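Local coordinates for protein dimethyl-sulfide monooxygenase (Hyphomicrobium sulfonivorans, PDB 6AK1) that oxidises dimethyl sulfide with NADH and oxygen to methanethiol and formaldehyde, as the FMN-dependent large subunit of a two-component monooxygenase, at residues F10-V15 and F55-V60; R129-V134 and V223-G228; S175-A180 and K195-N200. All coordinates share one frame; numbering follows the deposited sequence.

Contact 1: F10-V15 and F55-V60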
ATOM      1  N   PHE A  10      -1.359   6.719   5.357  1.00 20.29           N
ATOM      2  CA  PHE A  10      -1.025   5.330   5.626  1.00 21.39           C
ATOM      3  C   PHE A  10      -1.788   4.909   6.880  1.00 22.74           C
ATOM      4  O   PHE A  10      -1.684   5.566   7.929  1.00 23.25           O
ATOM      5  CB  PHE A  10       0.491   5.207   5.796  1.00 20.69           C
ATOM      6  CG  PHE A  10       1.030   3.804   5.773  1.00 22.90           C
ATOM      7  CD1 PHE A  10       0.595   2.876   4.836  1.00 23.64           C
ATOM      8  CD2 PHE A  10       2.031   3.434   6.666  1.00 23.02           C
ATOM      9  CE1 PHE A  10       1.119   1.584   4.821  1.00 26.77           C
ATOM     10  CE2 PHE A  10       2.572   2.144   6.650  1.00 26.43           C
ATOM     11  CZ  PHE A  10       2.109   1.218   5.732  1.00 22.80           C
ATOM     12  N   ASP A  11      -2.572   3.839   6.765  1.00 19.23           N
ATOM     13  CA  ASP A  11      -3.373   3.334   7.876  1.00 21.32           C
ATOM     14  C   ASP A  11      -3.438   1.810   7.758  1.00 20.37           C
ATOM     15  O   ASP A  11      -2.864   1.214   6.847  1.00 19.91           O
ATOM     16  CB  ASP A  11      -4.769   3.986   7.881  1.00 18.68           C
ATOM     17  CG  ASP A  11      -5.381   4.103   9.290  1.00 17.69           C
ATOM     18  OD1 ASP A  11      -5.217   3.204  10.136  1.00 21.34           O
ATOM     19  OD2 ASP A  11      -6.069   5.095   9.558  1.00 19.30           O
ATOM     20  N   MET A  12      -4.130   1.180   8.698  1.00 17.11           N
ATOM     21  CA  MET A  12      -4.277  -0.266   8.713  1.00 19.61           C
ATOM     22  C   MET A  12      -5.501  -0.554   9.563  1.00 18.49           C
ATOM     23  O   MET A  12      -5.842   0.240  10.430  1.00 20.59           O
ATOM     24  CB  MET A  12      -3.013  -0.948   9.270  1.00 20.19           C
ATOM     25  CG  MET A  12      -3.054  -2.468   9.342  1.00 19.88           C
ATOM     26  SD  MET A  12      -1.408  -3.196   9.688  1.00 25.70           S
ATOM     27  CE  MET A  12      -1.892  -4.795  10.292  1.00 22.51           C
ATOM     28  N   THR A  13      -6.194  -1.661   9.295  1.00 20.03           N
ATOM     29  CA  THR A  13      -7.448  -1.914  10.009  1.00 19.64           C
ATOM     30  C   THR A  13      -7.155  -2.546  11.375  1.00 20.81           C
ATOM     31  O   THR A  13      -7.609  -3.643  11.706  1.00 21.03           O
ATOM     32  CB  THR A  13      -8.388  -2.785   9.180  1.00 22.43           C
ATOM     33  OG1 THR A  13      -8.290  -2.442   7.789  1.00 20.80           O
ATOM     34  CG2 THR A  13      -9.826  -2.585   9.646  1.00 21.29           C
ATOM     35  N   CYS A  14      -6.370  -1.816  12.171  1.00 19.68           N
ATOM     36  CA  CYS A  14      -5.907  -2.272  13.476  1.00 20.03           C
ATOM     37  C   CYS A  14      -5.615  -1.047  14.338  1.00 20.28           C
ATOM     38  O   CYS A  14      -5.772   0.088  13.893  1.00 18.09           O
ATOM     39  CB  CYS A  14      -4.660  -3.146  13.345  1.00 20.55           C
ATOM     40  SG  CYS A  14      -3.203  -2.220  12.825  1.00 22.68           S
ATOM     41  N   VAL A  15      -5.140  -1.281  15.567  1.00 21.42           N
ATOM     42  CA  VAL A  15      -4.946  -0.190  16.521  1.00 22.28           C
ATOM     43  C   VAL A  15      -3.536   0.395  16.409  1.00 23.80           C
ATOM     44  O   VAL A  15      -3.365   1.552  16.010  1.00 22.44           O
ATOM     45  CB  VAL A  15      -5.238  -0.660  17.956  1.00 24.22           C
ATOM     46  CG1 VAL A  15      -4.992   0.477  18.950  1.00 19.46           C
ATOM     47  CG2 VAL A  15      -6.682  -1.191  18.081  1.00 19.15           C
ATOM     48  N   PHE A  55      -4.026   4.619   1.991  1.00 24.80           N
ATOM     49  CA  PHE A  55      -3.274   3.389   1.768  1.00 23.17           C
ATOM     50  C   PHE A  55      -3.475   2.508   2.996  1.00 25.91           C
ATOM     51  O   PHE A  55      -2.975   2.827   4.081  1.00 24.17           O
ATOM     52  CB  PHE A  55      -1.804   3.740   1.544  1.00 23.69           C
ATOM     53  CG  PHE A  55      -0.952   2.622   1.019  1.00 25.96           C
ATOM     54  CD1 PHE A  55      -0.771   1.454   1.745  1.00 31.61           C
ATOM     55  CD2 PHE A  55      -0.283   2.765  -0.184  1.00 28.65           C
ATOM     56  CE1 PHE A  55       0.042   0.431   1.276  1.00 32.08           C
ATOM     57  CE2 PHE A  55       0.546   1.750  -0.664  1.00 30.37           C
ATOM     58  CZ  PHE A  55       0.712   0.581   0.075  1.00 32.07           C
ATOM     59  N   ILE A  56      -4.221   1.415   2.837  1.00 23.36           N
ATOM     60  CA  ILE A  56      -4.598   0.564   3.961  1.00 21.96           C
ATOM     61  C   ILE A  56      -3.742  -0.698   3.921  1.00 21.07           C
ATOM     62  O   ILE A  56      -3.900  -1.543   3.030  1.00 22.75           O
ATOM     63  CB  ILE A  56      -6.100   0.233   3.940  1.00 22.71           C
ATOM     64  CG1 ILE A  56      -6.922   1.518   3.888  1.00 23.06           C
ATOM     65  CG2 ILE A  56      -6.498  -0.560   5.200  1.00 18.64           C
ATOM     66  CD1 ILE A  56      -8.411   1.283   3.720  1.00 22.38           C
ATOM     67  N   ALA A  57      -2.851  -0.841   4.901  1.00 20.20           N
ATOM     68  CA  ALA A  57      -2.014  -2.027   5.039  1.00 18.94           C
ATOM     69  C   ALA A  57      -2.819  -3.193   5.624  1.00 20.46           C
ATOM     70  O   ALA A  57      -3.959  -3.037   6.066  1.00 17.85           O
ATOM     71  CB  ALA A  57      -0.797  -1.726   5.916  1.00 20.91           C
ATOM     72  N   ASP A  58      -2.207  -4.376   5.630  1.00 20.17           N
ATOM     73  CA  ASP A  58      -2.878  -5.568   6.137  1.00 25.19           C
ATOM     74  C   ASP A  58      -1.851  -6.649   6.444  1.00 23.18           C
ATOM     75  O   ASP A  58      -0.788  -6.701   5.827  1.00 22.89           O
ATOM     76  CB  ASP A  58      -3.906  -6.113   5.133  1.00 24.96           C
ATOM     77  CG  ASP A  58      -4.860  -7.126   5.764  1.00 28.08           C
ATOM     78  OD1 ASP A  58      -5.255  -6.923   6.943  1.00 25.38           O
ATOM     79  OD2 ASP A  58      -5.206  -8.127   5.084  1.00 26.18           O
ATOM     80  N   VAL A  59      -2.184  -7.500   7.421  1.00 22.92           N
ATOM     81  CA  VAL A  59      -1.470  -8.741   7.695  1.00 23.75           C
ATOM     82  C   VAL A  59      -2.505  -9.780   8.108  1.00 27.11           C
ATOM     83  O   VAL A  59      -3.622  -9.450   8.511  1.00 23.82           O
ATOM     84  CB  VAL A  59      -0.394  -8.621   8.799  1.00 26.39           C
ATOM     85  CG1 VAL A  59       0.685  -7.602   8.425  1.00 26.82           C
ATOM     86  CG2 VAL A  59      -1.034  -8.274  10.126  1.00 21.24           C
ATOM     87  N   VAL A  60      -2.118 -11.055   8.005  1.00 24.38           N
ATOM     88  CA  VAL A  60      -2.978 -12.140   8.450  1.00 25.46           C
ATOM     89  C   VAL A  60      -2.205 -13.070   9.374  1.00 26.25           C
ATOM     90  O   VAL A  60      -2.698 -14.142   9.741  1.00 24.18           O
ATOM     91  CB  VAL A  60      -3.583 -12.906   7.259  1.00 26.92           C
ATOM     92  CG1 VAL A  60      -4.652 -12.052   6.577  1.00 25.68           C
ATOM     93  CG2 VAL A  60      -2.506 -13.317   6.271  1.00 26.59           C
TER
HETATM   94  O   HOH W   1      -5.846  -4.006   7.518  1.00 24.11           O

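Contact 2: R129-V134 and V223-G228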
ATOM      1  N   ARG A 129     -11.556   4.032  -8.278  1.00 21.72           N
ATOM      2  CA  ARG A 129     -10.709   4.697  -7.299  1.00 20.40           C
ATOM      3  C   ARG A 129      -9.959   3.712  -6.411  1.00 22.28           C
ATOM      4  O   ARG A 129      -9.551   4.077  -5.302  1.00 28.27           O
ATOM      5  CB  ARG A 129     -11.539   5.655  -6.445  1.00 21.18           C
ATOM      6  CG  ARG A 129     -12.046   6.882  -7.187  1.00 23.34           C
ATOM      7  CD  ARG A 129     -12.671   7.850  -6.204  1.00 22.15           C
ATOM      8  NE  ARG A 129     -14.013   7.447  -5.788  1.00 21.49           N
ATOM      9  CZ  ARG A 129     -14.518   7.677  -4.577  1.00 23.12           C
ATOM     10  NH1 ARG A 129     -13.768   8.268  -3.645  1.00 21.94           N
ATOM     11  NH2 ARG A 129     -15.758   7.296  -4.284  1.00 20.35           N
ATOM     12  N   VAL A 130      -9.734   2.486  -6.874  1.00 18.67           N
ATOM     13  CA  VAL A 130      -9.085   1.468  -6.062  1.00 19.59           C
ATOM     14  C   VAL A 130      -7.662   1.260  -6.557  1.00 22.33           C
ATOM     15  O   VAL A 130      -7.376   1.341  -7.761  1.00 22.71           O
ATOM     16  CB  VAL A 130      -9.881   0.143  -6.061  1.00 25.47           C
ATOM     17  CG1 VAL A 130      -9.888  -0.484  -7.446  1.00 25.27           C
ATOM     18  CG2 VAL A 130      -9.281  -0.832  -5.047  1.00 27.99           C
ATOM     19  N   ALA A 131      -6.764   1.035  -5.616  1.00 20.80           N
ATOM     20  CA  ALA A 131      -5.423   0.558  -5.889  1.00 22.18           C
ATOM     21  C   ALA A 131      -5.234  -0.759  -5.159  1.00 22.55           C
ATOM     22  O   ALA A 131      -5.742  -0.939  -4.048  1.00 23.14           O
ATOM     23  CB  ALA A 131      -4.364   1.568  -5.445  1.00 19.32           C
ATOM     24  N   TRP A 132      -4.517  -1.677  -5.789  1.00 21.21           N
ATOM     25  CA  TRP A 132      -4.227  -2.984  -5.214  1.00 20.18           C
ATOM     26  C   TRP A 132      -2.779  -2.970  -4.742  1.00 20.81           C
ATOM     27  O   TRP A 132      -1.856  -2.888  -5.559  1.00 21.09           O
ATOM     28  CB  TRP A 132      -4.456  -4.104  -6.234  1.00 17.25           C
ATOM     29  CG  TRP A 132      -4.019  -5.454  -5.730  1.00 16.08           C
ATOM     30  CD1 TRP A 132      -3.927  -5.855  -4.424  1.00 17.17           C
ATOM     31  CD2 TRP A 132      -3.607  -6.578  -6.520  1.00 19.56           C
ATOM     32  NE1 TRP A 132      -3.502  -7.154  -4.355  1.00 19.10           N
ATOM     33  CE2 TRP A 132      -3.301  -7.626  -5.626  1.00 17.85           C
ATOM     34  CE3 TRP A 132      -3.481  -6.806  -7.899  1.00 16.55           C
ATOM     35  CZ2 TRP A 132      -2.861  -8.876  -6.060  1.00 17.54           C
ATOM     36  CZ3 TRP A 132      -3.055  -8.054  -8.332  1.00 19.94           C
ATOM     37  CH2 TRP A 132      -2.751  -9.075  -7.416  1.00 19.18           C
ATOM     38  N   ASN A 133      -2.576  -3.071  -3.438  1.00 23.55           N
ATOM     39  CA  ASN A 133      -1.229  -3.203  -2.890  1.00 20.71           C
ATOM     40  C   ASN A 133      -0.879  -4.686  -2.853  1.00 22.95           C
ATOM     41  O   ASN A 133      -1.351  -5.428  -1.989  1.00 23.12           O
ATOM     42  CB  ASN A 133      -1.143  -2.558  -1.513  1.00 23.25           C
ATOM     43  CG  ASN A 133       0.230  -2.732  -0.880  1.00 27.88           C
ATOM     44  OD1 ASN A 133       1.252  -2.474  -1.513  1.00 30.50           O
ATOM     45  ND2 ASN A 133       0.256  -3.201   0.361  1.00 26.13           N
ATOM     46  N   VAL A 134      -0.034  -5.105  -3.794  1.00 23.12           N
ATOM     47  CA  VAL A 134       0.333  -6.500  -4.009  1.00 22.61           C
ATOM     48  C   VAL A 134       1.394  -6.919  -2.993  1.00 25.58           C
ATOM     49  O   VAL A 134       2.532  -6.452  -3.048  1.00 29.51           O
ATOM     50  CB  VAL A 134       0.843  -6.698  -5.442  1.00 23.73           C
ATOM     51  CG1 VAL A 134       1.108  -8.162  -5.729  1.00 18.50           C
ATOM     52  CG2 VAL A 134      -0.132  -6.087  -6.420  1.00 19.28           C
ATOM     53  N   VAL A 223      -5.000   0.284  -9.953  1.00 20.92           N
ATOM     54  CA  VAL A 223      -3.647   0.800  -9.820  1.00 22.85           C
ATOM     55  C   VAL A 223      -2.831  -0.195  -9.016  1.00 23.64           C
ATOM     56  O   VAL A 223      -3.277  -0.681  -7.972  1.00 22.66           O
ATOM     57  CB  VAL A 223      -3.656   2.190  -9.154  1.00 24.15           C
ATOM     58  CG1 VAL A 223      -2.229   2.678  -8.952  1.00 21.98           C
ATOM     59  CG2 VAL A 223      -4.429   3.188 -10.001  1.00 21.28           C
ATOM     60  N   ILE A 224      -1.648  -0.538  -9.517  1.00 23.80           N
ATOM     61  CA  ILE A 224      -0.804  -1.528  -8.859  1.00 23.03           C
ATOM     62  C   ILE A 224       0.151  -0.817  -7.909  1.00 24.84           C
ATOM     63  O   ILE A 224       0.990  -0.019  -8.341  1.00 24.99           O
ATOM     64  CB  ILE A 224      -0.040  -2.377  -9.881  1.00 22.37           C
ATOM     65  CG1 ILE A 224      -1.015  -2.944 -10.929  1.00 24.25           C
ATOM     66  CG2 ILE A 224       0.688  -3.492  -9.160  1.00 24.60           C
ATOM     67  CD1 ILE A 224      -2.062  -3.920 -10.357  1.00 20.00           C
ATOM     68  N   PHE A 225       0.010  -1.089  -6.613  1.00 23.64           N
ATOM     69  CA  PHE A 225       0.969  -0.653  -5.605  1.00 24.07           C
ATOM     70  C   PHE A 225       1.817  -1.844  -5.182  1.00 26.47           C
ATOM     71  O   PHE A 225       1.325  -2.975  -5.101  1.00 24.50           O
ATOM     72  CB  PHE A 225       0.280  -0.067  -4.366  1.00 24.39           C
ATOM     73  CG  PHE A 225      -0.380   1.274  -4.586  1.00 26.19           C
ATOM     74  CD1 PHE A 225      -0.177   1.993  -5.751  1.00 24.32           C
ATOM     75  CD2 PHE A 225      -1.204   1.817  -3.607  1.00 26.45           C
ATOM     76  CE1 PHE A 225      -0.790   3.225  -5.931  1.00 26.00           C
ATOM     77  CE2 PHE A 225      -1.816   3.062  -3.782  1.00 23.16           C
ATOM     78  CZ  PHE A 225      -1.607   3.761  -4.940  1.00 24.41           C
ATOM     79  N   GLN A 226       3.096  -1.586  -4.915  1.00 26.15           N
ATOM     80  CA  GLN A 226       4.008  -2.631  -4.459  1.00 27.37           C
ATOM     81  C   GLN A 226       5.066  -2.031  -3.555  1.00 23.39           C
ATOM     82  O   GLN A 226       5.449  -0.873  -3.705  1.00 25.96           O
ATOM     83  CB  GLN A 226       4.726  -3.335  -5.607  1.00 26.13           C
ATOM     84  CG  GLN A 226       3.836  -4.178  -6.450  1.00 31.40           C
ATOM     85  CD  GLN A 226       4.575  -4.776  -7.607  1.00 29.58           C
ATOM     86  OE1 GLN A 226       4.653  -4.182  -8.679  1.00 30.31           O
ATOM     87  NE2 GLN A 226       5.124  -5.962  -7.403  1.00 32.17           N
ATOM     88  N   ALA A 227       5.547  -2.842  -2.628  1.00 24.80           N
ATOM     89  CA  ALA A 227       6.649  -2.443  -1.776  1.00 25.30           C
ATOM     90  C   ALA A 227       7.954  -2.566  -2.545  1.00 28.62           C
ATOM     91  O   ALA A 227       8.140  -3.498  -3.339  1.00 26.57           O
ATOM     92  CB  ALA A 227       6.693  -3.308  -0.519  1.00 21.87           C
ATOM     93  N   GLY A 228       8.844  -1.596  -2.329  1.00 27.77           N
ATOM     94  CA  GLY A 228      10.190  -1.714  -2.855  1.00 27.57           C
ATOM     95  C   GLY A 228      10.866  -2.979  -2.358  1.00 30.67           C
ATOM     96  O   GLY A 228      10.592  -3.476  -1.262  1.00 31.89           O
TER
HETATM   97  O   HOH W   2       3.461  -4.496  -1.466  1.00 31.62           O

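Contact 3: S175-A180 and K195-N200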
ATOM      1  N   SER A 175     -10.037 -10.681 -21.207  1.00 23.75           N
ATOM      2  CA  SER A 175     -11.138 -11.637 -21.266  1.00 25.56           C
ATOM      3  C   SER A 175     -12.391 -11.037 -21.908  1.00 26.84           C
ATOM      4  O   SER A 175     -13.038 -11.690 -22.735  1.00 26.06           O
ATOM      5  CB  SER A 175     -11.444 -12.167 -19.871  1.00 21.60           C
ATOM      6  OG  SER A 175     -12.465 -13.135 -19.965  1.00 25.24           O
ATOM      7  N   TRP A 176     -12.769  -9.811 -21.539  1.00 22.73           N
ATOM      8  CA  TRP A 176     -13.894  -9.139 -22.195  1.00 25.08           C
ATOM      9  C   TRP A 176     -13.361  -7.993 -23.041  1.00 23.05           C
ATOM     10  O   TRP A 176     -12.569  -7.179 -22.556  1.00 26.51           O
ATOM     11  CB  TRP A 176     -14.938  -8.574 -21.214  1.00 20.18           C
ATOM     12  CG  TRP A 176     -15.606  -9.540 -20.279  1.00 20.20           C
ATOM     13  CD1 TRP A 176     -15.028 -10.585 -19.620  1.00 20.67           C
ATOM     14  CD2 TRP A 176     -16.982  -9.524 -19.875  1.00 19.81           C
ATOM     15  NE1 TRP A 176     -15.955 -11.227 -18.838  1.00 19.19           N
ATOM     16  CE2 TRP A 176     -17.168 -10.602 -18.981  1.00 20.22           C
ATOM     17  CE3 TRP A 176     -18.076  -8.706 -20.186  1.00 19.19           C
ATOM     18  CZ2 TRP A 176     -18.405 -10.888 -18.394  1.00 18.77           C
ATOM     19  CZ3 TRP A 176     -19.317  -8.996 -19.608  1.00 18.40           C
ATOM     20  CH2 TRP A 176     -19.469 -10.077 -18.725  1.00 20.14           C
ATOM     21  N   GLU A 177     -13.792  -7.931 -24.296  1.00 24.27           N
ATOM     22  CA  GLU A 177     -13.480  -6.789 -25.142  1.00 27.47           C
ATOM     23  C   GLU A 177     -14.310  -5.577 -24.723  1.00 26.40           C
ATOM     24  O   GLU A 177     -15.397  -5.701 -24.144  1.00 25.92           O
ATOM     25  CB  GLU A 177     -13.752  -7.103 -26.615  1.00 26.55           C
ATOM     26  CG  GLU A 177     -12.932  -8.243 -27.189  1.00 33.13           C
ATOM     27  CD  GLU A 177     -13.398  -8.640 -28.595  1.00 35.31           C
ATOM     28  OE1 GLU A 177     -13.696  -7.729 -29.397  1.00 38.57           O
ATOM     29  OE2 GLU A 177     -13.479  -9.854 -28.891  1.00 34.22           O
ATOM     30  N   ASP A 178     -13.779  -4.395 -25.050  1.00 22.10           N
ATOM     31  CA  ASP A 178     -14.435  -3.135 -24.712  1.00 25.73           C
ATOM     32  C   ASP A 178     -15.903  -3.122 -25.107  1.00 27.61           C
ATOM     33  O   ASP A 178     -16.749  -2.657 -24.340  1.00 31.06           O
ATOM     34  CB  ASP A 178     -13.708  -1.969 -25.381  1.00 25.62           C
ATOM     35  CG  ASP A 178     -12.427  -1.581 -24.656  1.00 38.67           C
ATOM     36  OD1 ASP A 178     -12.067  -2.234 -23.643  1.00 39.32           O
ATOM     37  OD2 ASP A 178     -11.775  -0.608 -25.098  1.00 43.56           O
ATOM     38  N   ASP A 179     -16.241  -3.637 -26.287  1.00 28.26           N
ATOM     39  CA  ASP A 179     -17.614  -3.519 -26.757  1.00 36.25           C
ATOM     40  C   ASP A 179     -18.418  -4.816 -26.593  1.00 33.97           C
ATOM     41  O   ASP A 179     -19.474  -4.964 -27.219  1.00 29.73           O
ATOM     42  CB  ASP A 179     -17.631  -3.022 -28.206  1.00 39.07           C
ATOM     43  CG  ASP A 179     -17.356  -4.111 -29.197  1.00 45.52           C
ATOM     44  OD1 ASP A 179     -16.592  -5.045 -28.856  1.00 47.83           O
ATOM     45  OD2 ASP A 179     -17.914  -4.034 -30.317  1.00 53.14           O
ATOM     46  N   ALA A 180     -17.956  -5.734 -25.733  1.00 27.97           N
ATOM     47  CA  ALA A 180     -18.759  -6.900 -25.374  1.00 27.33           C
ATOM     48  C   ALA A 180     -20.088  -6.489 -24.743  1.00 25.92           C
ATOM     49  O   ALA A 180     -21.155  -6.946 -25.164  1.00 24.01           O
ATOM     50  CB  ALA A 180     -17.974  -7.805 -24.419  1.00 22.47           C
ATOM     51  N   LYS A 195     -17.740 -11.595 -27.848  1.00 31.48           N
ATOM     52  CA  LYS A 195     -16.680 -10.684 -27.435  1.00 29.75           C
ATOM     53  C   LYS A 195     -16.191 -10.980 -26.026  1.00 26.31           C
ATOM     54  O   LYS A 195     -15.477 -10.163 -25.440  1.00 25.21           O
ATOM     55  CB  LYS A 195     -17.159  -9.236 -27.535  1.00 31.03           C
ATOM     56  CG  LYS A 195     -16.915  -8.585 -28.888  1.00 34.56           C
ATOM     57  CD  LYS A 195     -17.820  -9.130 -29.944  1.00 36.02           C
ATOM     58  CE  LYS A 195     -17.659  -8.338 -31.238  1.00 46.20           C
ATOM     59  NZ  LYS A 195     -17.869  -6.889 -30.981  1.00 47.60           N
ATOM     60  N   VAL A 196     -16.593 -12.113 -25.458  1.00 26.77           N
ATOM     61  CA  VAL A 196     -16.105 -12.591 -24.171  1.00 22.72           C
ATOM     62  C   VAL A 196     -15.247 -13.821 -24.435  1.00 25.49           C
ATOM     63  O   VAL A 196     -15.640 -14.701 -25.207  1.00 26.45           O
ATOM     64  CB  VAL A 196     -17.270 -12.907 -23.218  1.00 20.34           C
ATOM     65  CG1 VAL A 196     -16.762 -13.510 -21.899  1.00 19.21           C
ATOM     66  CG2 VAL A 196     -18.073 -11.639 -22.959  1.00 19.05           C
ATOM     67  N   HIS A 197     -14.082 -13.888 -23.798  1.00 22.29           N
ATOM     68  CA  HIS A 197     -13.081 -14.862 -24.191  1.00 24.71           C
ATOM     69  C   HIS A 197     -12.583 -15.649 -22.962  1.00 26.21           C
ATOM     70  O   HIS A 197     -12.131 -15.035 -21.990  1.00 26.35           O
ATOM     71  CB  HIS A 197     -11.897 -14.166 -24.884  1.00 22.36           C
ATOM     72  CG  HIS A 197     -12.306 -13.365 -26.083  1.00 27.97           C
ATOM     73  ND1 HIS A 197     -12.419 -13.918 -27.344  1.00 27.12           N
ATOM     74  CD2 HIS A 197     -12.655 -12.062 -26.210  1.00 27.90           C
ATOM     75  CE1 HIS A 197     -12.810 -12.986 -28.198  1.00 29.24           C
ATOM     76  NE2 HIS A 197     -12.958 -11.851 -27.538  1.00 31.91           N
ATOM     77  N   PRO A 198     -12.660 -16.972 -22.996  1.00 25.68           N
ATOM     78  CA  PRO A 198     -11.877 -17.748 -22.023  1.00 24.31           C
ATOM     79  C   PRO A 198     -10.404 -17.400 -22.177  1.00 26.37           C
ATOM     80  O   PRO A 198      -9.895 -17.248 -23.293  1.00 25.22           O
ATOM     81  CB  PRO A 198     -12.177 -19.211 -22.399  1.00 28.43           C
ATOM     82  CG  PRO A 198     -12.807 -19.175 -23.763  1.00 32.21           C
ATOM     83  CD  PRO A 198     -13.421 -17.813 -23.939  1.00 26.82           C
ATOM     84  N   ILE A 199      -9.718 -17.214 -21.048  1.00 23.81           N
ATOM     85  CA  ILE A 199      -8.330 -16.780 -21.159  1.00 24.69           C
ATOM     86  C   ILE A 199      -7.407 -17.948 -21.483  1.00 26.22           C
ATOM     87  O   ILE A 199      -6.275 -17.729 -21.941  1.00 26.84           O
ATOM     88  CB  ILE A 199      -7.870 -16.025 -19.894  1.00 24.36           C
ATOM     89  CG1 ILE A 199      -7.924 -16.925 -18.654  1.00 23.13           C
ATOM     90  CG2 ILE A 199      -8.709 -14.740 -19.697  1.00 20.26           C
ATOM     91  CD1 ILE A 199      -7.138 -16.384 -17.470  1.00 24.06           C
ATOM     92  N   ASN A 200      -7.866 -19.182 -21.277  1.00 24.41           N
ATOM     93  CA  ASN A 200      -7.107 -20.387 -21.633  1.00 28.78           C
ATOM     94  C   ASN A 200      -5.695 -20.328 -21.064  1.00 29.67           C
ATOM     95  O   ASN A 200      -4.698 -20.561 -21.755  1.00 27.47           O
ATOM     96  CB  ASN A 200      -7.086 -20.602 -23.154  1.00 26.29           C
ATOM     97  CG  ASN A 200      -8.406 -21.154 -23.676  1.00 27.02           C
ATOM     98  OD1 ASN A 200      -9.064 -21.953 -23.008  1.00 31.32           O
ATOM     99  ND2 ASN A 200      -8.801 -20.721 -24.857  1.00 24.67           N
TER

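Contact 1: F10-V15 and F55-V60
Phe10 and Phe55 project side by side from neighbouring parallel strands, and the edge of the Phe10 ring is turned toward the face of Phe55. This is an offset edge-to-face pair, with planes at 69° and Phe10 CE1 3.6 Å from Phe55 CD1. Paired in the parallel register, the two residues leave the same face of the sheet, and matching first torsions, CG opposite the backbone N (-167° and -168°), keep them alongside each other. Farther along the same face, the extended Met12 chain runs past Ala57: its CG lies 3.4 Å from Ala57 O, and its CE meets Val59 CG2 at 3.6 Å, the two side chains crossing at about a right angle. The backbones are joined by Asp11 N to Phe55 O at 2.9 Å and Ala57 N to Asp11 O at 2.8 Å. Beyond the paired part, a water accepts from Thr13 N and lies 3.0 Å from OD1 of Asp58, a probable FMN ligand by similarity. Strands 6-12 and 53-57 are adjacent staves of the TIM barrel. Strand 393-397 flanks the first and strand 100-106 the second; on the other face helix 36-48 covers Asp11, whose OD2 bonds Tyr38 OH, and helix 89-94 covers Ile56.

Contact 2: R129-V134 and V223-G228
Parallel strand pairing in the wall of the luciferase-like TIM barrel joins Ala131, Trp132, Asn133 and Val134 of strand 130-135 to Val223, Ile224 and Phe225 of strand 223-227. Trp132 bonds through both its N and its O: the N donates to Val223 O at 2.7 Å, and the O accepts Phe225 N at 2.8 Å. Val134 N then reaches Phe225 O at 2.8 Å, while the bond from Val223 N to Val130 O is weak.

On the face of Ala131 and Phe225, the methyl CB of Ala131 sits over the aromatic ring, 3.6 Å from its centroid and 19° off the normal, a CH-pi contact shifted toward CE2. Phe225 CG lies beside its own backbone N (chi1 -71°), which swings the ring back along the strand onto Ala131. A leucine here, with no ring, would probably leave the Ala131 methyl without its flat cover. Asn133 shares this face; its ND2 donates to Thr104, an FMN ligand by similarity, while its OD1 accepts from a water that also bridges Val134 O and Ala227 N.

The face of Trp132, Ile224 and Val134 is largely apolar. Ile224 CD1 comes within 4.0 Å of Trp132 CE3, and its CG2 within 3.9 Å of Val134 CG2, a methyl that itself lies over the indole. Trp132 NE1 is satisfied by Ala105 O of strand 100-106, and helices 112-126 and 157-174 cover the ring. The chemistry thus divides: main-chain bonds fix the strand register, largely apolar groups pack under those two helices, and the one polar side chain on the Asn133 face is fixed close to the probable flavin site.

Contact 3: S175-A180 and K195-N200
An isolated antiparallel bridge ties two irregular loops together, pairing Trp176 with Val196 as a non-hydrogen-bonded pair. The bonds lie on its two sides: His197 N to Ser175 O at 2.7 Å and Glu177 N to Lys195 O at 3.0 Å. Ser175 OG adds a bond to His197 O at 2.8 Å. Trp176 and Val196 point the same way, and the valine straddles one face of the indole, with CG1 over the five-membered ring and CG2 toward the benzo ring; Trp176 NE1 turns instead to His212 O.

A type I turn from Glu177 to Ala180 follows, and Lys195 reaches across to it. Bent at chi2 and chi4, the lysine packs CB against Ala180 CB and brings NZ to Asp179 OD2 at 2.9 Å, a salt bridge with a weak second bond to OD1. The contact lies far from the annotated flavin site, joining the loop that follows helix 157-174 to the loop before strand 201-202. His197 is held at both nitrogens: ND1 bonds Glu460 O, and NE2 donates to Glu177 OE2 at a modelled 2.5 Å, a length that is doubtful, with the carboxylate and imidazole planes only 15° apart.

Overall arrangement
Contacts 1 and 2 belong to the buried barrel and to one curled parallel sheet, with strand 100-106 lying between them. They touch through side chains: Phe55 CE2 is 3.4 Å from Phe225 CD2, the two rings nearly parallel, and Phe55 also packs on Asn133. Contact 1 contributes Asp58, and contact 2 a bond to Thr104, so both border the probable FMN site. Contact 3 is peripheral, its centre about 35 Å from that of contact 1 and 24 Å from that of contact 2, within the excursion between strands 130-135 and 223-227. Backbone ladders and mostly apolar faces, with some buried polar groups, serve the core; contact 3 combines a single bridge, charged pairs and indole-valine packing.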